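Local coordinates for TetR family transcriptional regulator (Rhodococcus erythropolis, PDB 4ZA6), which represses transcription as a TetR-family regulator, QsdR, and probably controls expression of the quorum-sensing signal-degrading qsdA gene, at residues Val85-Glu90 / Glu169-Leu174; Ile119-Thr124 / Ala149-Cys154. One frame throughout, in Å; residues are numbered along the deposited sequence.

How the interactions relate
Two contacts between roughly antiparallel helices show how one all-helical domain is built from both loose and close pairings. Interaction 1 joins helix 74-90 to helix 170-181, the axes of the two short segments being 11.1 Å apart; interaction 2 joins helix 115-133 to helix 143-158, where the segment axes are 8.9 Å apart. Their centres lie about 13 Å apart, and the residues of interaction 2 all fall in the chain between the two segments of interaction 1. Helices 143-158 and 170-181 are consecutive and meet where A173 O lies 3.7 Å from C154 SG. A bound methylpentanediol, probably from the crystallisation liquor, lies about 4 Å from the side chain of E90 (nearest atoms).

Interaction 1. Residues Val85-Glu90 / Glu169-Leu174; sequences VMRSVE and EIETAL
I170 packs on three residues of 85-90: its CD1 end meets R87 and E90, and its CG2 meets M86 and R87, while M86 reaches beyond it to A173 and L174. The CD1 end of I170 lies 3.8 Å from R87 CG and also comes against the carboxylate of E90, with OE1 3.4 Å from CD1. Its other branch, CG2, packs 3.9 Å from M86 CE and lies over one face of the R87 guanidinium. The thioether of M86 supplies the apolar part: SD is 3.7 Å from A173 CB, while CE touches L174 CD2 at 3.8 Å. A bend at chi3 (-82°) turns the methyl of M86 out of the line of its chain, and the side chains of M86 and L174 pass alongside with opposed directions.

Such long side chains suit a pair of helices whose segments here have axes 11.1 Å apart and run nearly antiparallel, at 155°. This is the TetR-family C-terminal domain, an all-helical bundle, and here the end of helix 74-90 meets the first turn of helix 170-181, for which E169 is the N-cap residue. Helix 143-158 also packs here, its L158 on M86 and its H157 on A173.

Toward the surface the contact becomes polar. E171 OE1 approaches the edge of the R87 guanidinium in its plane, forming a long salt bridge of 3.8 Å to NH1; the two flat groups are turned 33° apart. The other carboxylate oxygen of E171 has a salt bridge to R185, so the acid stands between two arginines, which would probably favour its ionised form. Behind the contact, E90 is tied back through its carbonyl O to R96, and E169 is held through OE2 by H157.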
ATOM      1  N   VAL A  85       1.434   9.307   2.937  1.00 24.46           N
ATOM      2  CA  VAL A  85       0.940   8.089   2.295  1.00 23.47           C
ATOM      3  C   VAL A  85      -0.508   7.819   2.786  1.00 28.06           C
ATOM      4  O   VAL A  85      -1.403   7.655   1.971  1.00 28.11           O
ATOM      5  CB  VAL A  85       1.878   6.869   2.551  1.00 26.65           C
ATOM      6  CG1 VAL A  85       1.211   5.556   2.123  1.00 26.20           C
ATOM      7  CG2 VAL A  85       3.203   7.032   1.825  1.00 25.78           C
ATOM      8  N   MET A  86      -0.736   7.825   4.107  1.00 24.73           N
ATOM      9  CA  MET A  86      -2.069   7.538   4.657  1.00 24.58           C
ATOM     10  C   MET A  86      -3.159   8.509   4.219  1.00 29.00           C
ATOM     11  O   MET A  86      -4.265   8.077   3.894  1.00 27.52           O
ATOM     12  CB  MET A  86      -2.026   7.385   6.171  1.00 25.69           C
ATOM     13  CG  MET A  86      -1.287   6.151   6.593  1.00 28.19           C
ATOM     14  SD  MET A  86      -1.495   5.810   8.346  1.00 31.16           S
ATOM     15  CE  MET A  86      -0.247   6.912   9.061  1.00 28.88           C
ATOM     16  N   ARG A  87      -2.842   9.808   4.185  1.00 27.05           N
ATOM     17  CA  ARG A  87      -3.790  10.827   3.754  1.00 26.85           C
ATOM     18  C   ARG A  87      -4.045  10.759   2.262  1.00 29.46           C
ATOM     19  O   ARG A  87      -5.166  11.026   1.838  1.00 27.27           O
ATOM     20  CB  ARG A  87      -3.355  12.221   4.218  1.00 28.31           C
ATOM     21  CG  ARG A  87      -3.507  12.373   5.719  1.00 32.05           C
ATOM     22  CD  ARG A  87      -3.224  13.777   6.217  1.00 44.18           C
ATOM     23  NE  ARG A  87      -1.850  13.878   6.697  1.00 58.24           N
ATOM     24  CZ  ARG A  87      -1.488  13.868   7.978  1.00 53.94           C
ATOM     25  NH1 ARG A  87      -2.403  13.830   8.935  1.00 38.88           N
ATOM     26  NH2 ARG A  87      -0.209  13.935   8.308  1.00 39.39           N
ATOM     27  N   SER A  88      -3.030  10.327   1.465  1.00 27.73           N
ATOM     28  CA  SER A  88      -3.184  10.165   0.014  1.00 28.27           C
ATOM     29  C   SER A  88      -4.115   8.978  -0.276  1.00 32.48           C
ATOM     30  O   SER A  88      -4.996   9.068  -1.124  1.00 33.30           O
ATOM     31  CB  SER A  88      -1.829   9.964  -0.656  1.00 30.14           C
ATOM     32  OG  SER A  88      -2.008   9.781  -2.050  1.00 34.13           O
ATOM     33  N   VAL A  89      -3.947   7.899   0.464  1.00 28.11           N
ATOM     34  CA  VAL A  89      -4.787   6.701   0.359  1.00 27.92           C
ATOM     35  C   VAL A  89      -6.233   7.041   0.793  1.00 33.13           C
ATOM     36  O   VAL A  89      -7.171   6.682   0.089  1.00 31.84           O
ATOM     37  CB  VAL A  89      -4.202   5.528   1.158  1.00 29.83           C
ATOM     38  CG1 VAL A  89      -5.197   4.359   1.253  1.00 29.70           C
ATOM     39  CG2 VAL A  89      -2.884   5.065   0.553  1.00 28.58           C
ATOM     40  N   GLU A  90      -6.399   7.767   1.912  1.00 30.79           N
ATOM     41  CA  GLU A  90      -7.715   8.193   2.414  1.00 32.60           C
ATOM     42  C   GLU A  90      -8.497   9.053   1.373  1.00 37.66           C
ATOM     43  O   GLU A  90      -9.712   8.898   1.247  1.00 37.97           O
ATOM     44  CB  GLU A  90      -7.542   8.938   3.759  1.00 33.97           C
ATOM     45  CG  GLU A  90      -8.833   9.365   4.441  1.00 44.00           C
ATOM     46  CD  GLU A  90      -8.656  10.362   5.576  1.00 62.07           C
ATOM     47  OE1 GLU A  90      -7.777  11.249   5.470  1.00 48.66           O
ATOM     48  OE2 GLU A  90      -9.414  10.266   6.568  1.00 53.96           O
ATOM     49  N   GLU A 169      -8.118   6.057  11.033  1.00 30.94           N
ATOM     50  CA  GLU A 169      -7.464   6.496  12.272  1.00 30.18           C
ATOM     51  C   GLU A 169      -5.985   6.832  12.042  1.00 34.39           C
ATOM     52  O   GLU A 169      -5.095   6.144  12.553  1.00 34.97           O
ATOM     53  CB  GLU A 169      -7.658   5.452  13.373  1.00 30.40           C
ATOM     54  CG  GLU A 169      -9.127   5.188  13.661  1.00 33.11           C
ATOM     55  CD  GLU A 169      -9.424   3.945  14.473  1.00 43.32           C
ATOM     56  OE1 GLU A 169     -10.602   3.762  14.847  1.00 37.82           O
ATOM     57  OE2 GLU A 169      -8.522   3.093  14.635  1.00 29.18           O
ATOM     58  N   ILE A 170      -5.734   7.894  11.262  1.00 29.94           N
ATOM     59  CA  ILE A 170      -4.375   8.313  10.887  1.00 28.56           C
ATOM     60  C   ILE A 170      -3.489   8.719  12.067  1.00 30.04           C
ATOM     61  O   ILE A 170      -2.361   8.235  12.161  1.00 27.66           O
ATOM     62  CB  ILE A 170      -4.364   9.292   9.672  1.00 31.13           C
ATOM     63  CG1 ILE A 170      -5.070   8.636   8.457  1.00 30.69           C
ATOM     64  CG2 ILE A 170      -2.921   9.753   9.306  1.00 30.05           C
ATOM     65  CD1 ILE A 170      -5.410   9.548   7.308  1.00 38.72           C
ATOM     66  N   GLU A 171      -4.011   9.563  12.983  1.00 28.20           N
ATOM     67  CA  GLU A 171      -3.258  10.007  14.157  1.00 27.47           C
ATOM     68  C   GLU A 171      -2.867   8.886  15.071  1.00 29.47           C
ATOM     69  O   GLU A 171      -1.761   8.894  15.592  1.00 27.08           O
ATOM     70  CB  GLU A 171      -3.972  11.135  14.927  1.00 29.60           C
ATOM     71  CG  GLU A 171      -3.961  12.454  14.164  1.00 34.33           C
ATOM     72  CD  GLU A 171      -2.614  13.039  13.761  1.00 36.51           C
ATOM     73  OE1 GLU A 171      -2.572  13.718  12.714  1.00 32.37           O
ATOM     74  OE2 GLU A 171      -1.605  12.827  14.470  1.00 29.15           O
ATOM     75  N   THR A 172      -3.762   7.915  15.268  1.00 26.67           N
ATOM     76  CA  THR A 172      -3.466   6.736  16.091  1.00 26.62           C
ATOM     77  C   THR A 172      -2.390   5.904  15.410  1.00 26.70           C
ATOM     78  O   THR A 172      -1.501   5.419  16.091  1.00 26.23           O
ATOM     79  CB  THR A 172      -4.749   5.934  16.389  1.00 34.81           C
ATOM     80  OG1 THR A 172      -5.650   6.764  17.119  1.00 35.81           O
ATOM     81  CG2 THR A 172      -4.480   4.694  17.198  1.00 36.04           C
ATOM     82  N   ALA A 173      -2.428   5.778  14.085  1.00 25.06           N
ATOM     83  CA  ALA A 173      -1.399   5.001  13.374  1.00 24.58           C
ATOM     84  C   ALA A 173      -0.038   5.697  13.522  1.00 28.07           C
ATOM     85  O   ALA A 173       0.960   5.024  13.770  1.00 26.15           O
ATOM     86  CB  ALA A 173      -1.764   4.834  11.901  1.00 25.15           C
ATOM     87  N   LEU A 174      -0.014   7.047  13.457  1.00 24.41           N
ATOM     88  CA  LEU A 174       1.219   7.819  13.640  1.00 23.82           C
ATOM     89  C   LEU A 174       1.798   7.669  15.044  1.00 26.71           C
ATOM     90  O   LEU A 174       3.028   7.645  15.215  1.00 24.93           O
ATOM     91  CB  LEU A 174       0.958   9.291  13.306  1.00 24.68           C
ATOM     92  CG  LEU A 174       0.795   9.584  11.801  1.00 29.26           C
ATOM     93  CD1 LEU A 174       0.422  11.045  11.567  1.00 30.01           C
ATOM     94  CD2 LEU A 174       2.045   9.229  11.030  1.00 29.80           C
TER

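Interaction 2. Residues Ile119-Thr124 / Ala149-Cys154; sequences ISASIT and ALVRIC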
ATOM      1  N   ILE A 119       5.067  -5.021  -0.381  1.00 25.13           N
ATOM      2  CA  ILE A 119       5.698  -3.835  -0.962  1.00 24.88           C
ATOM      3  C   ILE A 119       5.760  -2.700   0.073  1.00 28.66           C
ATOM      4  O   ILE A 119       6.790  -2.035   0.177  1.00 29.39           O
ATOM      5  CB  ILE A 119       5.071  -3.419  -2.328  1.00 28.52           C
ATOM      6  CG1 ILE A 119       5.951  -2.371  -3.086  1.00 29.49           C
ATOM      7  CG2 ILE A 119       3.622  -2.919  -2.173  1.00 29.28           C
ATOM      8  CD1 ILE A 119       7.315  -2.838  -3.554  1.00 29.90           C
ATOM      9  N   SER A 120       4.693  -2.522   0.880  1.00 24.62           N
ATOM     10  CA  SER A 120       4.667  -1.498   1.930  1.00 24.30           C
ATOM     11  C   SER A 120       5.838  -1.760   2.910  1.00 28.49           C
ATOM     12  O   SER A 120       6.621  -0.846   3.161  1.00 29.07           O
ATOM     13  CB  SER A 120       3.328  -1.510   2.664  1.00 27.76           C
ATOM     14  OG  SER A 120       2.258  -1.231   1.775  1.00 32.39           O
ATOM     15  N   ALA A 121       6.003  -3.031   3.369  1.00 24.94           N
ATOM     16  CA  ALA A 121       7.077  -3.462   4.299  1.00 24.32           C
ATOM     17  C   ALA A 121       8.502  -3.321   3.695  1.00 27.76           C
ATOM     18  O   ALA A 121       9.408  -2.861   4.386  1.00 28.01           O
ATOM     19  CB  ALA A 121       6.835  -4.899   4.743  1.00 25.80           C
ATOM     20  N   SER A 122       8.690  -3.680   2.419  1.00 25.45           N
ATOM     21  CA  SER A 122      10.006  -3.565   1.762  1.00 26.27           C
ATOM     22  C   SER A 122      10.387  -2.109   1.472  1.00 30.04           C
ATOM     23  O   SER A 122      11.555  -1.760   1.608  1.00 31.49           O
ATOM     24  CB  SER A 122      10.077  -4.435   0.506  1.00 30.30           C
ATOM     25  OG  SER A 122       9.226  -3.916  -0.497  1.00 38.63           O
ATOM     26  N   ILE A 123       9.420  -1.251   1.105  1.00 26.04           N
ATOM     27  CA  ILE A 123       9.715   0.184   0.920  1.00 25.20           C
ATOM     28  C   ILE A 123       9.960   0.807   2.291  1.00 29.57           C
ATOM     29  O   ILE A 123      10.909   1.586   2.431  1.00 30.63           O
ATOM     30  CB  ILE A 123       8.614   0.944   0.132  1.00 28.23           C
ATOM     31  CG1 ILE A 123       8.479   0.387  -1.316  1.00 27.54           C
ATOM     32  CG2 ILE A 123       8.921   2.462   0.116  1.00 29.68           C
ATOM     33  CD1 ILE A 123       7.265   0.894  -2.084  1.00 29.00           C
ATOM     34  N   THR A 124       9.157   0.426   3.331  1.00 26.40           N
ATOM     35  CA  THR A 124       9.410   0.947   4.689  1.00 25.88           C
ATOM     36  C   THR A 124      10.830   0.561   5.176  1.00 28.52           C
ATOM     37  O   THR A 124      11.539   1.409   5.695  1.00 27.25           O
ATOM     38  CB  THR A 124       8.320   0.552   5.697  1.00 33.65           C
ATOM     39  OG1 THR A 124       7.047   0.951   5.184  1.00 27.81           O
ATOM     40  CG2 THR A 124       8.550   1.194   7.089  1.00 30.33           C
ATOM     41  N   ALA A 149       6.524  -4.563  10.872  1.00 25.26           N
ATOM     42  CA  ALA A 149       5.799  -4.195  12.095  1.00 25.73           C
ATOM     43  C   ALA A 149       5.019  -2.883  11.925  1.00 28.79           C
ATOM     44  O   ALA A 149       3.863  -2.818  12.327  1.00 26.78           O
ATOM     45  CB  ALA A 149       6.759  -4.087  13.264  1.00 26.33           C
ATOM     46  N   LEU A 150       5.646  -1.863  11.311  1.00 25.63           N
ATOM     47  CA  LEU A 150       5.019  -0.562  11.056  1.00 27.18           C
ATOM     48  C   LEU A 150       3.780  -0.738  10.169  1.00 29.80           C
ATOM     49  O   LEU A 150       2.728  -0.219  10.505  1.00 29.81           O
ATOM     50  CB  LEU A 150       6.006   0.441  10.392  1.00 28.18           C
ATOM     51  CG  LEU A 150       7.081   1.135  11.276  1.00 34.88           C
ATOM     52  CD1 LEU A 150       7.788   2.236  10.510  1.00 34.54           C
ATOM     53  CD2 LEU A 150       6.468   1.785  12.520  1.00 38.47           C
ATOM     54  N   VAL A 151       3.896  -1.522   9.080  1.00 25.56           N
ATOM     55  CA  VAL A 151       2.798  -1.781   8.143  1.00 24.89           C
ATOM     56  C   VAL A 151       1.650  -2.499   8.862  1.00 30.58           C
ATOM     57  O   VAL A 151       0.490  -2.071   8.744  1.00 32.30           O
ATOM     58  CB  VAL A 151       3.314  -2.593   6.916  1.00 28.00           C
ATOM     59  CG1 VAL A 151       2.163  -3.139   6.050  1.00 28.53           C
ATOM     60  CG2 VAL A 151       4.258  -1.741   6.083  1.00 27.19           C
ATOM     61  N   ARG A 152       1.967  -3.586   9.581  1.00 25.57           N
ATOM     62  CA  ARG A 152       0.958  -4.386  10.306  1.00 26.77           C
ATOM     63  C   ARG A 152       0.180  -3.589  11.352  1.00 31.16           C
ATOM     64  O   ARG A 152      -1.004  -3.851  11.532  1.00 30.66           O
ATOM     65  CB  ARG A 152       1.600  -5.604  10.987  1.00 28.64           C
ATOM     66  CG  ARG A 152       2.162  -6.670  10.031  1.00 35.59           C
ATOM     67  CD  ARG A 152       1.099  -7.494   9.350  1.00 32.02           C
ATOM     68  NE  ARG A 152       0.378  -8.332  10.314  1.00 27.19           N
ATOM     69  CZ  ARG A 152      -0.708  -9.033  10.010  1.00 30.74           C
ATOM     70  NH1 ARG A 152      -1.221  -8.974   8.790  1.00 23.67           N
ATOM     71  NH2 ARG A 152      -1.303  -9.780  10.930  1.00 27.73           N
ATOM     72  N   ILE A 153       0.859  -2.663  12.085  1.00 30.16           N
ATOM     73  CA  ILE A 153       0.231  -1.860  13.151  1.00 30.63           C
ATOM     74  C   ILE A 153      -0.590  -0.734  12.615  1.00 34.45           C
ATOM     75  O   ILE A 153      -1.534  -0.335  13.282  1.00 34.24           O
ATOM     76  CB  ILE A 153       1.173  -1.327  14.277  1.00 35.03           C
ATOM     77  CG1 ILE A 153       2.315  -0.428  13.770  1.00 34.84           C
ATOM     78  CG2 ILE A 153       1.570  -2.391  15.244  1.00 38.06           C
ATOM     79  CD1 ILE A 153       3.279  -0.000  14.740  1.00 43.93           C
ATOM     80  N   CYS A 154      -0.202  -0.189  11.445  1.00 33.06           N
ATOM     81  CA  CYS A 154      -0.838   0.956  10.799  1.00 34.68           C
ATOM     82  C   CYS A 154      -2.006   0.644   9.935  1.00 33.26           C
ATOM     83  O   CYS A 154      -2.955   1.425   9.933  1.00 31.45           O
ATOM     84  CB  CYS A 154       0.190   1.777  10.029  1.00 37.84           C
ATOM     85  SG  CYS A 154       1.422   2.566  11.087  1.00 44.25           S
TER
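With CG1 anti to the backbone N (chi1 168°), V151 can direct both of its methyls at helix 115-133. CG2 enters most closely, 3.5 Å from A121 N and at the same distance from S120 C, so it rests against the peptide link itself; CG1 lies alongside, 3.9 Å from S120 CB. T124 has the same stagger, its methyl CG2 in the place of V151 CG1 and its OG1 in the place of V151 CG2, which divides its branches between two tasks. Its methyl CG2 meets L150 CD1 at 3.7 Å, the two side chains crossing at a slant, whereas OG1 turns back toward its own helix and donates a hydrogen bond to S120 O over 2.7 Å. That donor stands above the carbonyl plane, 41° out of it, and the same oxygen also accepts from T124 N.

The small residues S120 and A121 let the axes of the two segments approach to 8.9 Å at 133°, and the CA atoms of A121 and V151 come within 6.0 Å. The pairing joins two long helices of the TetR-type C-terminal domain in a buried contact. Y63 of helix 47-69 touches S120 and T124 on one flank, while I177 and L180 of helix 170-181 pack on L150.

S120 OG is bonded to I116 O, one turn earlier. Both hydroxyls at this buried seam are therefore satisfied by carbonyls of their own helix, and what they offer the partner helix is chiefly carbon: two helices, one bearing serine and threonine, meet here through van der Waals contact.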